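Local coordinates for uncharacterized protein A6V7T0 (Pseudomonas aeruginosa, PDB 3K12) that is of unknown function but belongs to the YjgF-like superfamily of small alpha/beta proteins, and forms an assembly of three identical subunits, at residues 21-26 / 47-52; 41-46 / 106-111; 66-71 / 97-102; 29-34 / 102-107. One frame throughout, in Å; residues are numbered along the deposited sequence.

Contact 1. Residues 21-26 / 47-52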
loop_
_atom_site.group_PDB
_atom_site.type_symbol
_atom_site.label_atom_id
_atom_site.label_comp_id
_atom_site.label_asym_id
_atom_site.label_seq_id
_atom_site.Cartn_x
_atom_site.Cartn_y
_atom_site.Cartn_z
ATOM N N VAL D 21 0.762 -13.792 -1.044
ATOM C CA VAL D 21 1.890 -13.424 -1.867
ATOM C C VAL D 21 2.084 -11.922 -1.849
ATOM O O VAL D 21 1.127 -11.168 -2.072
ATOM C CB VAL D 21 1.569 -13.806 -3.343
ATOM C CG1 VAL D 21 2.696 -13.392 -4.273
ATOM C CG2 VAL D 21 1.249 -15.305 -3.436
ATOM N N TYR D 22 3.315 -11.479 -1.610
ATOM C CA TYR D 22 3.677 -10.066 -1.688
ATOM C C TYR D 22 4.656 -9.898 -2.821
ATOM O O TYR D 22 5.675 -10.582 -2.852
ATOM C CB TYR D 22 4.327 -9.553 -0.358
ATOM C CG TYR D 22 3.372 -9.667 0.809
ATOM C CD1 TYR D 22 2.590 -8.569 1.205
ATOM C CD2 TYR D 22 3.175 -10.861 1.457
ATOM C CE1 TYR D 22 1.639 -8.670 2.241
ATOM C CE2 TYR D 22 2.230 -10.987 2.507
ATOM C CZ TYR D 22 1.453 -9.876 2.875
ATOM O OH TYR D 22 0.531 -9.985 3.896
ATOM N N ILE D 23 4.356 -9.004 -3.756
ATOM C CA ILE D 23 5.269 -8.642 -4.821
ATOM C C ILE D 23 5.572 -7.148 -4.711
ATOM O O ILE D 23 4.654 -6.307 -4.666
ATOM C CB ILE D 23 4.665 -9.000 -6.217
ATOM C CG1 ILE D 23 4.526 -10.524 -6.344
ATOM C CG2 ILE D 23 5.552 -8.417 -7.315
ATOM C CD1 ILE D 23 3.733 -10.933 -7.589
ATOM N N GLY D 24 6.852 -6.835 -4.649
ATOM C CA GLY D 24 7.344 -5.476 -4.486
ATOM C C GLY D 24 7.192 -4.615 -5.719
ATOM O O GLY D 24 6.627 -5.076 -6.734
ATOM N N GLY D 25 7.725 -3.405 -5.667
ATOM C CA GLY D 25 7.534 -2.434 -6.727
ATOM C C GLY D 25 7.949 -2.979 -8.076
ATOM O O GLY D 25 9.099 -3.412 -8.279
ATOM N N GLN D 26 6.997 -2.988 -8.994
ATOM C CA GLN D 26 7.222 -3.499 -10.349
ATOM C C GLN D 26 7.214 -2.370 -11.352
ATOM O O GLN D 26 6.235 -1.608 -11.436
ATOM C CB GLN D 26 6.107 -4.477 -10.707
ATOM C CG GLN D 26 6.136 -5.783 -9.908
ATOM C CD GLN D 26 7.417 -6.540 -10.118
ATOM O OE1 GLN D 26 7.784 -6.827 -11.243
ATOM N NE2 GLN D 26 8.122 -6.856 -9.025
ATOM N N ASP D 47 2.452 -11.726 -13.699
ATOM C CA ASP D 47 1.878 -13.016 -14.084
ATOM C C ASP D 47 2.893 -14.139 -13.888
ATOM O O ASP D 47 2.570 -15.196 -13.375
ATOM C CB ASP D 47 1.420 -12.983 -15.567
ATOM C CG ASP D 47 0.076 -13.671 -15.783
ATOM O OD1 ASP D 47 -0.874 -13.380 -15.065
ATOM O OD2 ASP D 47 -0.064 -14.470 -16.736
ATOM N N ARG D 48 4.109 -13.886 -14.361
ATOM C CA ARG D 48 5.201 -14.885 -14.309
ATOM C C ARG D 48 5.503 -15.210 -12.859
ATOM O O ARG D 48 5.592 -16.371 -12.485
ATOM C CB ARG D 48 6.429 -14.361 -15.009
ATOM C CG ARG D 48 7.644 -15.266 -14.898
ATOM C CD ARG D 48 8.877 -14.623 -15.502
ATOM N NE ARG D 48 9.349 -13.487 -14.724
ATOM C CZ ARG D 48 10.051 -13.593 -13.588
ATOM N NH1 ARG D 48 10.437 -12.504 -12.955
ATOM N NH2 ARG D 48 10.365 -14.774 -13.078
ATOM N N LEU D 49 5.622 -14.155 -12.044
ATOM C CA LEU D 49 5.909 -14.339 -10.638
ATOM C C LEU D 49 4.811 -15.111 -9.923
ATOM O O LEU D 49 5.086 -16.096 -9.229
ATOM C CB LEU D 49 6.127 -12.979 -9.969
ATOM C CG LEU D 49 7.450 -12.277 -10.247
ATOM C CD1 LEU D 49 7.440 -10.810 -9.828
ATOM C CD2 LEU D 49 8.581 -13.033 -9.541
ATOM N N LEU D 50 3.545 -14.731 -10.165
ATOM C CA LEU D 50 2.421 -15.427 -9.558
ATOM C C LEU D 50 2.398 -16.900 -9.952
ATOM O O LEU D 50 2.255 -17.770 -9.126
ATOM C CB LEU D 50 1.096 -14.788 -9.981
ATOM C CG LEU D 50 0.868 -13.434 -9.331
ATOM C CD1 LEU D 50 -0.345 -12.750 -9.973
ATOM C CD2 LEU D 50 0.738 -13.529 -7.762
ATOM N N GLN D 51 2.525 -17.169 -11.240
ATOM C CA GLN D 51 2.399 -18.561 -11.687
ATOM C C GLN D 51 3.535 -19.439 -11.161
ATOM O O GLN D 51 3.330 -20.642 -10.919
ATOM C CB GLN D 51 2.303 -18.621 -13.215
ATOM C CG GLN D 51 0.993 -18.032 -13.709
ATOM C CD GLN D 51 0.728 -18.205 -15.179
ATOM O OE1 GLN D 51 -0.325 -17.767 -15.673
ATOM N NE2 GLN D 51 1.647 -18.851 -15.888
ATOM N N SER D 52 4.697 -18.828 -10.939
ATOM C CA SER D 52 5.858 -19.583 -10.423
ATOM C C SER D 52 5.599 -20.189 -9.046
ATOM O O SER D 52 6.287 -21.140 -8.647
ATOM C CB SER D 52 7.127 -18.731 -10.429
ATOM O OG SER D 52 7.175 -17.851 -9.310
#

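Contact 2. Residues 41-46 / 106-111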
loop_
_atom_site.group_PDB
_atom_site.type_symbol
_atom_site.label_atom_id
_atom_site.label_comp_id
_atom_site.label_asym_id
_atom_site.label_seq_id
_atom_site.Cartn_x
_atom_site.Cartn_y
_atom_site.Cartn_z
ATOM N N GLN D 41 4.147 -4.875 -19.817
ATOM C CA GLN D 41 5.403 -5.462 -19.299
ATOM C C GLN D 41 5.289 -5.809 -17.813
ATOM O O GLN D 41 5.686 -6.903 -17.385
ATOM C CB GLN D 41 6.597 -4.539 -19.469
ATOM C CG GLN D 41 7.117 -4.387 -20.908
ATOM C CD GLN D 41 8.265 -3.412 -20.958
ATOM O OE1 GLN D 41 9.289 -3.608 -20.298
ATOM N NE2 GLN D 41 8.089 -2.320 -21.710
ATOM N N ILE D 42 4.752 -4.863 -17.040
ATOM C CA ILE D 42 4.604 -5.032 -15.600
ATOM C C ILE D 42 3.616 -6.136 -15.286
ATOM O O ILE D 42 3.910 -7.010 -14.483
ATOM C CB ILE D 42 4.197 -3.705 -14.942
ATOM C CG1 ILE D 42 5.372 -2.715 -14.951
ATOM C CG2 ILE D 42 3.673 -3.945 -13.500
ATOM C CD1 ILE D 42 4.942 -1.286 -14.742
ATOM N N LEU D 43 2.431 -6.111 -15.912
ATOM C CA LEU D 43 1.469 -7.144 -15.652
ATOM C C LEU D 43 1.964 -8.513 -16.082
ATOM O O LEU D 43 1.646 -9.513 -15.431
ATOM C CB LEU D 43 0.111 -6.825 -16.296
ATOM C CG LEU D 43 -0.599 -5.603 -15.669
ATOM C CD1 LEU D 43 -1.760 -5.174 -16.595
ATOM C CD2 LEU D 43 -1.153 -5.967 -14.316
ATOM N N GLU D 44 2.746 -8.565 -17.180
ATOM C CA GLU D 44 3.306 -9.863 -17.550
ATOM C C GLU D 44 4.316 -10.377 -16.525
ATOM O O GLU D 44 4.308 -11.577 -16.210
ATOM C CB GLU D 44 3.946 -9.867 -18.928
ATOM C CG GLU D 44 4.564 -11.223 -19.174
ATOM C CD GLU D 44 4.965 -11.458 -20.587
ATOM O OE1 GLU D 44 4.631 -12.546 -21.107
ATOM O OE2 GLU D 44 5.623 -10.564 -21.150
ATOM N N ASN D 45 5.159 -9.497 -15.994
ATOM C CA ASN D 45 6.122 -9.957 -14.992
ATOM C C ASN D 45 5.408 -10.392 -13.706
ATOM O O ASN D 45 5.773 -11.405 -13.078
ATOM C CB ASN D 45 7.160 -8.888 -14.660
ATOM C CG ASN D 45 8.368 -9.481 -13.932
ATOM O OD1 ASN D 45 9.007 -10.424 -14.448
ATOM N ND2 ASN D 45 8.685 -8.965 -12.732
ATOM N N ILE D 46 4.345 -9.667 -13.321
ATOM C CA ILE D 46 3.504 -10.127 -12.219
ATOM C C ILE D 46 2.931 -11.518 -12.465
ATOM O O ILE D 46 2.913 -12.371 -11.589
ATOM C CB ILE D 46 2.410 -9.075 -11.875
ATOM C CG1 ILE D 46 3.070 -7.821 -11.267
ATOM C CG2 ILE D 46 1.374 -9.620 -10.913
ATOM C CD1 ILE D 46 2.214 -6.547 -11.391
ATOM N N VAL D 106 4.874 4.094 -14.781
ATOM C CA VAL D 106 3.983 3.474 -13.808
ATOM C C VAL D 106 4.762 2.455 -12.980
ATOM O O VAL D 106 5.746 1.864 -13.432
ATOM C CB VAL D 106 2.747 2.808 -14.493
ATOM C CG1 VAL D 106 3.149 1.659 -15.421
ATOM C CG2 VAL D 106 1.699 2.375 -13.448
ATOM N N GLU D 107 4.314 2.269 -11.744
ATOM C CA GLU D 107 4.874 1.276 -10.858
ATOM C C GLU D 107 3.722 0.643 -10.104
ATOM O O GLU D 107 2.797 1.352 -9.697
ATOM C CB GLU D 107 5.861 1.922 -9.894
ATOM C CG GLU D 107 6.482 0.922 -8.897
ATOM C CD GLU D 107 7.716 1.457 -8.157
ATOM O OE1 GLU D 107 8.223 0.730 -7.249
ATOM O OE2 GLU D 107 8.201 2.560 -8.474
HETATM N N MSE D 108 3.755 -0.675 -9.941
HETATM C CA MSE D 108 2.681 -1.406 -9.241
HETATM C C MSE D 108 3.250 -2.186 -8.077
HETATM O O MSE D 108 4.385 -2.707 -8.147
HETATM C CB MSE D 108 2.017 -2.384 -10.172
HETATM C CG MSE D 108 1.199 -1.648 -11.226
HETATM SE SE MSE D 108 0.174 -2.881 -12.302
HETATM C CE MSE D 108 -0.491 -1.659 -13.645
ATOM N N ILE D 109 2.440 -2.315 -7.028
ATOM C CA ILE D 109 2.795 -3.063 -5.811
ATOM C C ILE D 109 1.639 -4.001 -5.506
ATOM O O ILE D 109 0.472 -3.569 -5.506
ATOM C CB ILE D 109 2.994 -2.115 -4.593
ATOM C CG1 ILE D 109 3.844 -0.908 -4.972
ATOM C CG2 ILE D 109 3.624 -2.902 -3.426
ATOM C CD1 ILE D 109 3.752 0.277 -3.953
ATOM N N VAL D 110 1.917 -5.266 -5.276
ATOM C CA VAL D 110 0.879 -6.279 -5.320
ATOM C C VAL D 110 0.792 -7.148 -4.069
ATOM O O VAL D 110 1.826 -7.564 -3.520
ATOM C CB VAL D 110 1.148 -7.224 -6.508
ATOM C CG1 VAL D 110 0.129 -8.352 -6.591
ATOM C CG2 VAL D 110 1.201 -6.420 -7.813
ATOM N N VAL D 111 -0.426 -7.413 -3.633
ATOM C CA VAL D 111 -0.723 -8.503 -2.711
ATOM C C VAL D 111 -1.688 -9.462 -3.394
ATOM O O VAL D 111 -2.667 -9.010 -4.027
ATOM C CB VAL D 111 -1.346 -7.989 -1.386
ATOM C CG1 VAL D 111 -1.574 -9.139 -0.429
ATOM C CG2 VAL D 111 -0.405 -7.001 -0.745
#

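Contact 3. Residues 66-71 / 97-102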
loop_
_atom_site.group_PDB
_atom_site.type_symbol
_atom_site.label_atom_id
_atom_site.label_comp_id
_atom_site.label_asym_id
_atom_site.label_seq_id
_atom_site.Cartn_x
_atom_site.Cartn_y
_atom_site.Cartn_z
ATOM N N LEU D 66 1.111 3.504 -8.981
ATOM C CA LEU D 66 1.740 4.822 -8.921
ATOM C C LEU D 66 1.967 5.245 -10.366
ATOM O O LEU D 66 2.728 4.611 -11.082
ATOM C CB LEU D 66 3.057 4.755 -8.115
ATOM C CG LEU D 66 2.996 4.012 -6.779
ATOM C CD1 LEU D 66 4.405 3.883 -6.206
ATOM C CD2 LEU D 66 2.110 4.818 -5.821
ATOM N N LEU D 67 1.295 6.313 -10.775
ATOM C CA LEU D 67 1.279 6.734 -12.172
ATOM C C LEU D 67 2.082 8.015 -12.306
ATOM O O LEU D 67 1.858 8.954 -11.560
ATOM C CB LEU D 67 -0.175 6.913 -12.629
ATOM C CG LEU D 67 -0.380 7.357 -14.078
ATOM C CD1 LEU D 67 -0.001 6.269 -15.087
ATOM C CD2 LEU D 67 -1.874 7.631 -14.264
ATOM N N ALA D 68 3.028 8.064 -13.249
ATOM C CA ALA D 68 3.907 9.237 -13.351
ATOM C C ALA D 68 3.238 10.484 -13.940
ATOM O O ALA D 68 3.565 11.598 -13.526
ATOM C CB ALA D 68 5.180 8.893 -14.139
ATOM N N HIS D 69 2.328 10.285 -14.894
ATOM C CA HIS D 69 1.784 11.374 -15.713
ATOM C C HIS D 69 0.293 11.193 -15.907
ATOM O O HIS D 69 -0.173 10.140 -16.363
ATOM C CB HIS D 69 2.459 11.417 -17.090
ATOM C CG HIS D 69 3.950 11.470 -17.044
ATOM N ND1 HIS D 69 4.646 12.578 -16.607
ATOM C CD2 HIS D 69 4.879 10.550 -17.392
ATOM C CE1 HIS D 69 5.943 12.331 -16.679
ATOM N NE2 HIS D 69 6.110 11.110 -17.151
ATOM N N ARG D 70 -0.456 12.254 -15.601
ATOM C CA ARG D 70 -1.911 12.262 -15.717
ATOM C C ARG D 70 -2.429 11.838 -17.088
ATOM O O ARG D 70 -3.425 11.109 -17.180
ATOM C CB ARG D 70 -2.428 13.667 -15.406
ATOM C CG ARG D 70 -3.923 13.795 -15.589
ATOM C CD ARG D 70 -4.398 15.145 -15.113
ATOM N NE ARG D 70 -4.330 15.247 -13.655
ATOM C CZ ARG D 70 -5.183 14.645 -12.827
ATOM N NH1 ARG D 70 -6.159 13.876 -13.311
ATOM N NH2 ARG D 70 -5.044 14.803 -11.514
ATOM N N GLU D 71 -1.750 12.285 -18.149
ATOM C CA GLU D 71 -2.186 11.991 -19.513
ATOM C C GLU D 71 -2.091 10.505 -19.872
ATOM O O GLU D 71 -2.615 10.083 -20.904
ATOM C CB GLU D 71 -1.447 12.848 -20.552
ATOM C CG GLU D 71 0.043 12.642 -20.656
ATOM C CD GLU D 71 0.871 13.532 -19.732
ATOM O OE1 GLU D 71 0.348 14.092 -18.726
ATOM O OE2 GLU D 71 2.087 13.645 -20.019
ATOM N N ALA D 97 2.422 9.965 -8.868
ATOM C CA ALA D 97 3.614 9.949 -8.030
ATOM C C ALA D 97 4.843 10.226 -8.872
ATOM O O ALA D 97 4.865 9.910 -10.059
ATOM C CB ALA D 97 3.749 8.612 -7.309
ATOM N N GLU D 98 5.853 10.846 -8.257
ATOM C CA GLU D 98 7.185 10.921 -8.851
ATOM C C GLU D 98 7.963 9.638 -8.529
ATOM O O GLU D 98 8.164 9.298 -7.360
ATOM C CB GLU D 98 7.951 12.160 -8.362
ATOM C CG GLU D 98 9.283 12.371 -9.085
ATOM C CD GLU D 98 9.990 13.683 -8.689
ATOM O OE1 GLU D 98 9.426 14.461 -7.881
ATOM O OE2 GLU D 98 11.121 13.918 -9.179
ATOM N N LEU D 99 8.376 8.929 -9.574
ATOM C CA LEU D 99 9.104 7.675 -9.432
ATOM C C LEU D 99 10.603 7.933 -9.508
ATOM O O LEU D 99 11.047 9.020 -9.939
ATOM C CB LEU D 99 8.656 6.641 -10.489
ATOM C CG LEU D 99 7.122 6.523 -10.551
ATOM C CD1 LEU D 99 6.712 5.591 -11.657
ATOM C CD2 LEU D 99 6.533 6.035 -9.218
ATOM N N ILE D 100 11.385 6.950 -9.081
ATOM C CA ILE D 100 12.821 7.174 -8.965
ATOM C C ILE D 100 13.472 7.388 -10.339
ATOM O O ILE D 100 14.303 8.296 -10.496
ATOM C CB ILE D 100 13.512 6.042 -8.179
ATOM C CG1 ILE D 100 13.017 5.977 -6.725
ATOM C CG2 ILE D 100 15.019 6.238 -8.156
ATOM C CD1 ILE D 100 13.123 7.263 -5.936
ATOM N N ASP D 101 13.087 6.594 -11.329
ATOM C CA ASP D 101 13.629 6.738 -12.686
ATOM C C ASP D 101 12.605 7.511 -13.506
ATOM O O ASP D 101 11.451 7.098 -13.607
ATOM C CB ASP D 101 13.863 5.363 -13.302
ATOM C CG ASP D 101 14.660 5.415 -14.588
ATOM O OD1 ASP D 101 14.366 6.265 -15.444
ATOM O OD2 ASP D 101 15.566 4.580 -14.743
ATOM N N PRO D 102 13.005 8.650 -14.092
ATOM C CA PRO D 102 12.051 9.490 -14.822
ATOM C C PRO D 102 11.461 8.812 -16.062
ATOM O O PRO D 102 10.450 9.281 -16.588
ATOM C CB PRO D 102 12.892 10.723 -15.218
ATOM C CG PRO D 102 13.995 10.746 -14.188
ATOM C CD PRO D 102 14.334 9.285 -14.009
HETATM O O HOH W 1 5.949 12.098 -12.441
HETATM O O HOH W 2 7.819 8.884 -17.664
#

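Contact 4. Residues 29-34 / 102-107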
loop_
_atom_site.group_PDB
_atom_site.type_symbol
_atom_site.label_atom_id
_atom_site.label_comp_id
_atom_site.label_asym_id
_atom_site.label_seq_id
_atom_site.Cartn_x
_atom_site.Cartn_y
_atom_site.Cartn_z
ATOM N N ASP D 29 10.844 -3.339 -17.461
ATOM C CA ASP D 29 12.233 -3.669 -17.822
ATOM C C ASP D 29 12.759 -2.769 -18.946
ATOM O O ASP D 29 13.929 -2.372 -18.941
ATOM C CB ASP D 29 12.323 -5.118 -18.278
ATOM C CG ASP D 29 12.513 -6.086 -17.126
ATOM O OD1 ASP D 29 12.806 -5.637 -15.993
ATOM O OD2 ASP D 29 12.376 -7.313 -17.360
ATOM N N ASP D 30 11.899 -2.454 -19.905
ATOM C CA ASP D 30 12.268 -1.530 -20.970
ATOM C C ASP D 30 11.353 -0.317 -20.905
ATOM O O ASP D 30 10.270 -0.356 -21.467
ATOM C CB ASP D 30 12.170 -2.203 -22.346
ATOM C CG ASP D 30 12.327 -1.207 -23.498
ATOM O OD1 ASP D 30 12.724 -0.046 -23.257
ATOM O OD2 ASP D 30 12.029 -1.603 -24.645
ATOM N N PRO D 31 11.796 0.758 -20.229
ATOM C CA PRO D 31 10.925 1.916 -20.043
ATOM C C PRO D 31 10.957 2.972 -21.153
ATOM O O PRO D 31 10.608 4.124 -20.904
ATOM C CB PRO D 31 11.431 2.518 -18.730
ATOM C CG PRO D 31 12.891 2.196 -18.717
ATOM C CD PRO D 31 13.096 0.950 -19.553
ATOM N N SER D 32 11.357 2.591 -22.363
ATOM C CA SER D 32 11.298 3.547 -23.473
ATOM C C SER D 32 9.913 3.592 -24.116
ATOM O O SER D 32 9.619 4.512 -24.875
ATOM C CB SER D 32 12.371 3.243 -24.520
ATOM O OG SER D 32 12.117 1.976 -25.066
ATOM N N GLY D 33 9.076 2.603 -23.810
ATOM C CA GLY D 33 7.728 2.506 -24.380
ATOM C C GLY D 33 6.713 3.416 -23.705
ATOM O O GLY D 33 7.010 4.044 -22.680
ATOM N N ASP D 34 5.520 3.471 -24.299
ATOM C CA ASP D 34 4.393 4.259 -23.805
ATOM C C ASP D 34 3.743 3.578 -22.601
ATOM O O ASP D 34 4.168 2.489 -22.186
ATOM C CB ASP D 34 3.343 4.525 -24.921
ATOM C CG ASP D 34 2.775 3.257 -25.562
ATOM O OD1 ASP D 34 2.690 2.182 -24.939
ATOM O OD2 ASP D 34 2.343 3.353 -26.737
ATOM N N PRO D 102 13.005 8.650 -14.092
ATOM C CA PRO D 102 12.051 9.490 -14.822
ATOM C C PRO D 102 11.461 8.812 -16.062
ATOM O O PRO D 102 10.450 9.281 -16.588
ATOM C CB PRO D 102 12.892 10.723 -15.218
ATOM C CG PRO D 102 13.995 10.746 -14.188
ATOM C CD PRO D 102 14.334 9.285 -14.009
ATOM N N ARG D 103 12.065 7.710 -16.506
ATOM C CA ARG D 103 11.569 6.972 -17.661
ATOM C C ARG D 103 10.360 6.089 -17.324
ATOM O O ARG D 103 9.621 5.705 -18.214
ATOM C CB ARG D 103 12.649 6.077 -18.280
ATOM C CG ARG D 103 13.824 6.810 -18.942
ATOM C CD ARG D 103 14.943 5.811 -19.335
ATOM N NE ARG D 103 15.399 5.021 -18.186
ATOM C CZ ARG D 103 16.034 3.852 -18.247
ATOM N NH1 ARG D 103 16.324 3.283 -19.417
ATOM N NH2 ARG D 103 16.376 3.241 -17.119
ATOM N N TRP D 104 10.183 5.748 -16.043
ATOM C CA TRP D 104 9.093 4.877 -15.630
ATOM C C TRP D 104 7.777 5.634 -15.661
ATOM O O TRP D 104 7.679 6.706 -15.065
ATOM C CB TRP D 104 9.332 4.428 -14.191
ATOM C CG TRP D 104 10.562 3.574 -14.016
ATOM C CD1 TRP D 104 11.254 2.895 -14.990
ATOM C CD2 TRP D 104 11.223 3.298 -12.785
ATOM N NE1 TRP D 104 12.316 2.216 -14.427
ATOM C CE2 TRP D 104 12.316 2.447 -13.074
ATOM C CE3 TRP D 104 10.998 3.680 -11.460
ATOM C CZ2 TRP D 104 13.179 1.980 -12.079
ATOM C CZ3 TRP D 104 11.870 3.216 -10.468
ATOM C CH2 TRP D 104 12.941 2.389 -10.789
ATOM N N ARG D 105 6.770 5.082 -16.336
ATOM C CA ARG D 105 5.485 5.766 -16.440
ATOM C C ARG D 105 4.539 5.240 -15.368
ATOM O O ARG D 105 3.526 5.884 -15.072
ATOM C CB ARG D 105 4.856 5.570 -17.835
ATOM C CG ARG D 105 5.626 6.292 -18.946
ATOM C CD ARG D 105 5.017 6.060 -20.326
ATOM N NE ARG D 105 5.767 6.862 -21.303
ATOM C CZ ARG D 105 5.576 8.158 -21.542
ATOM N NH1 ARG D 105 4.612 8.845 -20.939
ATOM N NH2 ARG D 105 6.357 8.783 -22.422
ATOM N N VAL D 106 4.874 4.094 -14.781
ATOM C CA VAL D 106 3.983 3.474 -13.808
ATOM C C VAL D 106 4.762 2.455 -12.980
ATOM O O VAL D 106 5.746 1.864 -13.432
ATOM C CB VAL D 106 2.747 2.808 -14.493
ATOM C CG1 VAL D 106 3.149 1.659 -15.421
ATOM C CG2 VAL D 106 1.699 2.375 -13.448
ATOM N N GLU D 107 4.314 2.269 -11.744
ATOM C CA GLU D 107 4.874 1.276 -10.858
ATOM C C GLU D 107 3.722 0.643 -10.104
ATOM O O GLU D 107 2.797 1.352 -9.697
ATOM C CB GLU D 107 5.861 1.922 -9.894
ATOM C CG GLU D 107 6.482 0.922 -8.897
ATOM C CD GLU D 107 7.716 1.457 -8.157
ATOM O OE1 GLU D 107 8.223 0.730 -7.249
ATOM O OE2 GLU D 107 8.201 2.560 -8.474
#

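Contact 1. Residues 21-26 / 47-52
NE2 of Q26 has two acceptors, G24 O in its own strand at 3.3 Å and, weakly, E13 OE1 of the adjoining strand 12-17; CD1 of L49 on the helix merely packs against the same NE2 at 4.1 Å. The bond to G24 runs close to the amide plane of Q26 but reaches the acceptor from above the carbonyl plane. A bend at chi2 (-60°) folds the amide back toward G24 of its own strand, and N45, one helical turn before L49, donates to OE1. With both ends of the amide engaged, its rotation is fixed and a buried polar group is satisfied.

Everything else that touches is hydrocarbon. CD1 of I23 reaches furthest toward the helix and lies against two successive leucines, 3.9 Å from L49 CB and 4.0 Å from L50 CD2. The other branch, I23 CG2, stays nearer the strand and meets L49 CD1 at 4.0 Å. Lower down the strand, V21 CG1, anti to the backbone N (chi1 178°), touches L50 CD2 at 4.0 Å, which gives that one methyl two strand partners; L50 also rests on A112 of strand 106-113. On the helix, S52 OG bonds back to L49 O at 2.7 Å.

Strand and helix run roughly antiparallel, 153° between their short axes. A long helix laid over one face of a beta-sheet, with isoleucine, valine and leucine between them, is the two-layer alpha/beta arrangement of the YjgF-like fold.

Contact 2. Residues 41-46 / 106-111
M108, present as selenomethionine, projects from the strand into the flank of the helix beside I42. Its CB lies 4.0 Å from I42 CG2, and CG stays beside the same methyl. The selenium meets more: SE is 3.8 Å from I42 CG2 and 3.9 Å from L43 CD2, with I46 CD1 a looser neighbour. The chain is extended beyond CG (chi2 -173°), which carries the selenium out from the sheet to a place where three helix residues converge on it. L76 of helix 73-83 also touches M108, so the residue stands where both helices of the subunit meet the sheet.

This is the middle of the alpha/beta sandwich of the YjgF-like fold: helix 35-52 runs along the inner strand 106-113, their short axes 23° apart, and all six touching residues are buried. Packing continues on either side of M108. I42 CD1 presses against V106, 3.5 Å from CG1 and equally near the backbone O, a tight fit for a methyl. Two residues beyond M108, V110 CG2 receives I46 CD1 at 3.7 Å; this valine's CG1 is anti to the backbone N (chi1 178°), which turns CG2 to the isoleucine.

Contact 3. Residues 66-71 / 97-102
Polar contact begins with the backbone bond from A97 N to L67 O, 2.9 Å long with an N-H...O angle of 158°; the donor meets the oxygen from above the carbonyl plane. One residue on, A68 CA makes a nearly straight CA-H...O contact of 3.5 Å with A97 O.

Water extends this pairing. One molecule donates to A68 O at 2.7 Å and weakly to A97 O; another joins H69 NE2, in the plane of the imidazole, to P102 O, where the water donates at 2.9 Å. A68 CB covers one face of that imidazole toward its rim.

Strands 60-67 and 91-96 are parallel neighbours linked through helix 73-83, a beta-alpha-beta crossover, and the A97-L67 bond lies where both strands give way to loops. L99 O and I100 O then accept from R70 of the second subunit, placing the loop at the interface of the trimer.

Apolar contact gathers around L66: its CB touches A97 CB at 4.0 Å and L99 CD2 at 3.9 Å. The other L99 methyl, CD1, approaches A68 CB more loosely, at 4.4 Å. Carrying CG beside the backbone N (chi1 -49°), L99 lays its two methyls along residues 66 to 68.

Contact 4. Residues 29-34 / 102-107
Two loops draw together at P31 and W104, whose CA atoms are 5.6 Å apart, and P31 O and R103 O come within 3.3 Å, two acceptors not bonded to each other. P31 is the centre of the contact. Its CG sits over the middle of one face of the R103 guanidinium, 3.6 Å from CZ, the arginine chain being bent at chi3 (-56°). P31 CB meets the indole of W104 at its edge, 3.8 Å from CD1, almost in the ring plane. The R103 guanidinium also forms a salt bridge with D101.

R105 stays extended from CG to NE and passes along G33 and D34. Its CD is 3.6 Å from D34 C, and NE gives a weak bond of 3.4 Å to G33 O, while NH1 pairs with D72. Next to P31, D30 OD1 accepts from S32 N at 3.1 Å, an Asx turn, and also bonds S32 OG at 2.8 Å.

D34 is the N-cap of helix 35-52, its OD1 accepting from D37 N. Q38 in the first turns of that helix donates through NE2 to both G33 O and R103 O, so the helix start bridges the two loops just before strand 106-113 enters the sheet.

Contacts 1 and 2 are core: both lay helix 35-52 on the sheet, against the neighbouring strands 20-26 and 106-113, and they are joined directly by the Q26 to N45 side-chain bond and by Q26 N to M108 O. Their chemistry is almost all hydrocarbon. Contacts 3 and 4 lie near the far end of the same sheet: contact 3 mixes aliphatic contacts with a backbone bond and waters, while contact 4, at the surface, rests on a proline and arginines. The loop of contact 3 also accepts bonds from R70 of the second subunit. Contacts 2 and 4 share V106 and E107, and E107 O also bonds L66 N of contact 3, so strand 106-113 ties core to periphery.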